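Local coordinates for protein endoribonuclease MazF3 (Mycobacterium tuberculosis, PDB 5UCT) that cleaves mRNA and the 23S rRNA of dissociated ribosomes within the sequence 5'-UUCCU-3' as the toxin of a type II toxin-antitoxin system, at residues I17-V22 with T28-A33. Numbering follows the deposited sequence.
Sequences ILTREV and TNVTVA
The Thr19 hydroxyl reaches the backbone of Thr31 and accepts its N-H, where continued antiparallel pairing would use the carbonyl of Leu18. From CB, which lies 3.9 Å from Val30 CG2, the side chain of Thr19 turns OG1 anti to the carbonyl carbon (chi1 -55°), which brings it to strand 29-36. There Thr19 OG1 accepts the Thr31 N-H at an N...O distance of 2.6 Å with an N-H...O angle of 161°. Thr19 OG1 also donates to a water, which accepts in turn from Thr31 OG1; the latter hydroxyl is further hydrogen-bonded to Thr67 OG1. In the MazF-like toxin fold, a curled antiparallel sheet related to SH3 barrels, strands 12-17 and 29-36 are neighbours, and their regular pairing ends at the non-hydrogen-bonded pair Ile17-Val32. Just beyond it, Thr31 O receives two donors, Leu18 N at 2.7 Å and Thr19 N at 3.0 Å, the second bond straighter than the first. Ile17 spreads over Val30 and Val32, with CG2 3.7 Å from Val30 CG2 and CD1 against Val32 CG1. Leu18 CD1 instead meets Ala33 CB at 4.0 Å, and its side chain also packs on helix 85-96 and on Phe96 of the second subunit.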
loop_
_atom_site.group_PDB
_atom_site.type_symbol
_atom_site.label_atom_id
_atom_site.label_comp_id
_atom_site.label_asym_id
_atom_site.label_seq_id
_atom_site.Cartn_x
_atom_site.Cartn_y
_atom_site.Cartn_z
ATOM N N ILE A 17 -9.578 -1.599 5.319
ATOM C CA ILE A 17 -8.778 -0.536 5.919
ATOM C C ILE A 17 -7.408 -1.105 6.280
ATOM O O ILE A 17 -7.272 -1.851 7.254
ATOM C CB ILE A 17 -9.467 0.065 7.148
ATOM C CG1 ILE A 17 -10.862 0.581 6.785
ATOM C CG2 ILE A 17 -8.608 1.166 7.737
ATOM C CD1 ILE A 17 -10.877 1.675 5.731
ATOM N N LEU A 18 -6.388 -0.756 5.495
ATOM C CA LEU A 18 -5.040 -1.231 5.782
ATOM C C LEU A 18 -4.385 -0.422 6.891
ATOM O O LEU A 18 -3.658 -0.982 7.720
ATOM C CB LEU A 18 -4.184 -1.191 4.518
ATOM C CG LEU A 18 -4.504 -2.252 3.470
ATOM C CD1 LEU A 18 -3.451 -2.242 2.380
ATOM C CD2 LEU A 18 -4.600 -3.625 4.120
ATOM N N THR A 19 -4.623 0.889 6.916
ATOM C CA THR A 19 -4.086 1.731 7.976
ATOM C C THR A 19 -4.516 1.205 9.339
ATOM O O THR A 19 -5.666 0.797 9.531
ATOM C CB THR A 19 -4.558 3.177 7.801
ATOM O OG1 THR A 19 -4.217 3.639 6.488
ATOM C CG2 THR A 19 -3.908 4.084 8.838
ATOM N N ARG A 20 -3.575 1.198 10.281
ATOM C CA ARG A 20 -3.863 0.746 11.635
ATOM C C ARG A 20 -4.969 1.591 12.252
ATOM O O ARG A 20 -4.965 2.820 12.139
ATOM C CB ARG A 20 -2.592 0.818 12.483
ATOM C CG ARG A 20 -1.906 2.181 12.472
ATOM C CD ARG A 20 -0.482 2.126 13.006
ATOM N NE ARG A 20 0.103 3.463 13.115
ATOM C CZ ARG A 20 0.622 4.140 12.095
ATOM N NH1 ARG A 20 0.635 3.610 10.880
ATOM N NH2 ARG A 20 1.125 5.350 12.290
ATOM N N GLU A 21 -5.929 0.926 12.900
ATOM C CA GLU A 21 -7.002 1.651 13.571
ATOM C C GLU A 21 -6.500 2.458 14.762
ATOM O O GLU A 21 -7.246 3.293 15.285
ATOM C CB GLU A 21 -8.100 0.685 14.018
ATOM C CG GLU A 21 -9.437 1.365 14.286
ATOM C CD GLU A 21 -10.531 0.392 14.668
ATOM O OE1 GLU A 21 -10.321 -0.830 14.527
ATOM O OE2 GLU A 21 -11.605 0.853 15.107
ATOM N N VAL A 22 -5.257 2.233 15.190
ATOM C CA VAL A 22 -4.691 2.987 16.303
ATOM C C VAL A 22 -4.632 4.474 15.972
ATOM O O VAL A 22 -4.950 5.323 16.814
ATOM C CB VAL A 22 -3.302 2.423 16.660
ATOM C CG1 VAL A 22 -2.605 3.306 17.679
ATOM C CG2 VAL A 22 -3.431 0.996 17.174
ATOM N N THR A 28 -5.937 12.403 8.159
ATOM C CA THR A 28 -6.879 12.828 7.134
ATOM C C THR A 28 -6.932 11.877 5.949
ATOM O O THR A 28 -7.843 11.992 5.121
ATOM C CB THR A 28 -6.527 14.232 6.634
ATOM O OG1 THR A 28 -5.193 14.232 6.109
ATOM C CG2 THR A 28 -6.622 15.240 7.765
ATOM N N ASN A 29 -5.981 10.955 5.842
ATOM C CA ASN A 29 -5.966 9.949 4.795
ATOM C C ASN A 29 -5.956 8.561 5.426
ATOM O O ASN A 29 -5.661 8.396 6.612
ATOM C CB ASN A 29 -4.751 10.125 3.874
ATOM C CG ASN A 29 -4.691 11.507 3.249
ATOM O OD1 ASN A 29 -5.662 11.980 2.657
ATOM N ND2 ASN A 29 -3.547 12.165 3.385
ATOM N N VAL A 30 -6.285 7.560 4.615
ATOM C CA VAL A 30 -6.327 6.174 5.068
ATOM C C VAL A 30 -5.935 5.277 3.903
ATOM O O VAL A 30 -6.392 5.473 2.772
ATOM C CB VAL A 30 -7.721 5.804 5.626
ATOM C CG1 VAL A 30 -8.814 6.155 4.624
ATOM C CG2 VAL A 30 -7.781 4.330 5.997
ATOM N N THR A 31 -5.062 4.311 4.175
ATOM C CA THR A 31 -4.636 3.351 3.167
ATOM C C THR A 31 -5.584 2.162 3.186
ATOM O O THR A 31 -5.847 1.585 4.246
ATOM C CB THR A 31 -3.199 2.892 3.417
ATOM O OG1 THR A 31 -2.329 4.029 3.435
ATOM C CG2 THR A 31 -2.744 1.941 2.322
ATOM N N VAL A 32 -6.104 1.804 2.011
ATOM C CA VAL A 32 -7.121 0.771 1.885
ATOM C C VAL A 32 -6.707 -0.227 0.811
ATOM O O VAL A 32 -5.840 0.044 -0.022
ATOM C CB VAL A 32 -8.509 1.361 1.554
ATOM C CG1 VAL A 32 -8.950 2.331 2.640
ATOM C CG2 VAL A 32 -8.482 2.051 0.201
ATOM N N ALA A 33 -7.343 -1.397 0.847
ATOM C CA ALA A 33 -7.183 -2.418 -0.181
ATOM C C ALA A 33 -8.547 -2.716 -0.785
ATOM O O ALA A 33 -9.472 -3.097 -0.049
ATOM C CB ALA A 33 -6.559 -3.693 0.390
HETATM O O HOH W 1 -1.961 4.903 6.332
#